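PDB 2I3D: hypothetical protein Atu1826 from Agrobacterium tumefaciens, which is of unknown function but is probably an alpha/beta hydrolase, perhaps related to the S15 X-Pro dipeptidyl-peptidases. Local coordinates for residues Ser123-Gly128 and Glu226-Arg231. Numbering follows the deposited sequence. Where two conformers were deposited one is given.
Sequences SCWVAG and EDYLDR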
# COMPACT_ATOMS: atom_id res chain seq x y z
N SER B 123 -25.17 -14.97 -5.43
CA SER B 123 -24.56 -13.83 -6.14
C SER B 123 -23.22 -13.40 -5.59
O SER B 123 -22.85 -13.69 -4.45
CB SER B 123 -25.49 -12.62 -6.18
OG SER B 123 -25.57 -12.07 -4.91
N CYS B 124 -22.50 -12.70 -6.45
CA CYS B 124 -21.13 -12.40 -6.16
C CYS B 124 -20.77 -11.03 -6.75
O CYS B 124 -21.33 -10.62 -7.77
CB CYS B 124 -20.22 -13.53 -6.67
SG CYS B 124 -18.42 -13.17 -6.64
N TRP B 125 -19.87 -10.33 -6.06
CA TRP B 125 -19.20 -9.15 -6.63
C TRP B 125 -17.71 -9.39 -6.69
O TRP B 125 -17.18 -10.08 -5.83
CB TRP B 125 -19.40 -7.92 -5.75
CG TRP B 125 -20.74 -7.21 -5.95
CD1 TRP B 125 -21.99 -7.71 -5.73
CD2 TRP B 125 -20.91 -5.85 -6.35
NE1 TRP B 125 -22.96 -6.73 -5.98
CE2 TRP B 125 -22.32 -5.58 -6.35
CE3 TRP B 125 -20.01 -4.82 -6.66
CZ2 TRP B 125 -22.83 -4.33 -6.68
CZ3 TRP B 125 -20.52 -3.57 -7.01
CH2 TRP B 125 -21.92 -3.34 -7.02
N VAL B 126 -17.05 -8.77 -7.65
CA VAL B 126 -15.59 -8.80 -7.68
C VAL B 126 -15.11 -7.36 -7.65
O VAL B 126 -15.69 -6.48 -8.30
CB VAL B 126 -15.04 -9.55 -8.94
CG1 VAL B 126 -15.50 -8.88 -10.22
CG2 VAL B 126 -13.51 -9.72 -8.89
N ALA B 127 -14.08 -7.10 -6.87
CA ALA B 127 -13.49 -5.76 -6.85
C ALA B 127 -12.00 -5.95 -7.05
O ALA B 127 -11.39 -6.75 -6.32
CB ALA B 127 -13.78 -5.07 -5.52
N GLY B 128 -11.41 -5.26 -8.02
CA GLY B 128 -9.99 -5.43 -8.32
C GLY B 128 -9.28 -4.10 -8.49
O GLY B 128 -9.89 -3.15 -8.97
N GLU B 226 -17.92 3.35 -1.69
CA GLU B 226 -19.01 3.17 -0.72
C GLU B 226 -20.37 3.66 -1.27
O GLU B 226 -21.35 2.92 -1.25
CB GLU B 226 -18.65 3.88 0.59
CG GLU B 226 -19.67 3.74 1.65
CD GLU B 226 -19.27 4.54 2.92
OE1 GLU B 226 -18.56 5.59 2.80
OE2 GLU B 226 -19.67 4.09 4.02
N ASP B 227 -20.38 4.87 -1.82
CA ASP B 227 -21.60 5.46 -2.39
C ASP B 227 -22.11 4.58 -3.52
O ASP B 227 -23.31 4.34 -3.61
CB ASP B 227 -21.35 6.87 -2.93
CG ASP B 227 -21.00 7.87 -1.84
OD1 ASP B 227 -21.16 7.57 -0.64
OD2 ASP B 227 -20.57 8.98 -2.20
N TYR B 228 -21.21 4.07 -4.34
CA TYR B 228 -21.64 3.25 -5.48
C TYR B 228 -22.32 1.95 -4.95
O TYR B 228 -23.38 1.53 -5.41
CB TYR B 228 -20.45 2.89 -6.38
CG TYR B 228 -20.91 2.06 -7.55
CD1 TYR B 228 -21.68 2.67 -8.58
CD2 TYR B 228 -20.65 0.69 -7.60
CE1 TYR B 228 -22.12 1.92 -9.67
CE2 TYR B 228 -21.10 -0.10 -8.65
CZ TYR B 228 -21.86 0.51 -9.68
OH TYR B 228 -22.31 -0.28 -10.70
N LEU B 229 -21.69 1.29 -4.00
CA LEU B 229 -22.23 0.02 -3.52
C LEU B 229 -23.57 0.27 -2.82
O LEU B 229 -24.53 -0.49 -3.00
CB LEU B 229 -21.22 -0.64 -2.58
CG LEU B 229 -21.67 -1.98 -1.99
CD1 LEU B 229 -21.90 -2.96 -3.13
CD2 LEU B 229 -20.57 -2.49 -1.03
N ASP B 230 -23.65 1.35 -2.04
CA ASP B 230 -24.89 1.70 -1.36
C ASP B 230 -26.02 1.97 -2.33
O ASP B 230 -27.15 1.46 -2.13
CB ASP B 230 -24.65 2.88 -0.41
CG ASP B 230 -23.96 2.43 0.88
OD1 ASP B 230 -23.94 1.19 1.17
OD2 ASP B 230 -23.44 3.29 1.60
N ARG B 231 -25.71 2.72 -3.39
CA ARG B 231 -26.74 2.94 -4.41
C ARG B 231 -27.15 1.63 -5.09
O ARG B 231 -28.36 1.36 -5.27
CB ARG B 231 -26.31 4.02 -5.39
CG ARG B 231 -26.36 5.40 -4.73
CD ARG B 231 -25.84 6.52 -5.64
NE ARG B 231 -26.78 6.87 -6.72
CZ ARG B 231 -26.48 7.72 -7.69
NH1 ARG B 231 -25.27 8.35 -7.69
NH2 ARG B 231 -27.41 8.00 -8.62
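Trp-125 on the strand and Leu-229 on the helix make the nearest backbone approach, yet their CA atoms are still 10.1 Å apart, a gap that side chains alone must bridge. This is helix-on-sheet packing in an alpha/beta-hydrolase fold: strand 124-129 runs inside the mixed sheet, between strands 49-53 and 146-152, and helix 218-233, the last of the chain, packs on one face of it. The strand leads into a GxSxG sequence that looks like the nucleophile elbow of this family, beginning at Gly-128 and probably presenting Ser-130. The contact itself is buried and wholly apolar, with no hydrogen bond between the two segments.

Side chains from both segments close the gap, Trp-125 from the strand and Tyr-228 and Leu-229 from the helix. The CB bond of Trp-125 points at the helix, and a chi1 of -81° leaves CG beside the backbone N and anti to the carbonyl carbon; the six-membered ring then meets two consecutive helix residues in different ways. Leu-229 offers one methyl, CD1, to an indole face, making a CH-pi contact 3.9 Å from the centroid of the six-membered ring and 13° off its normal. Tyr-228 instead comes to the rim of that ring, its CE2 near the indole plane, while the two aromatic side chains cross at a slant rather than stacking. Phe-80 adds an edge-to-face partner for the indole.

Leu-229 also touches Leu-74 and Phe-75 of helix 66-77 and Met-150 of strand 146-152, while the hydroxyl of Tyr-228 hydrogen-bonds within its own helix, to Arg-232 NH1. Tyr-228 CE2 lies 3.7 Å from Trp-125 CH2 and 3.9 Å from Trp-125 CZ3, so it sits against the CZ3-CH2 edge of the indole.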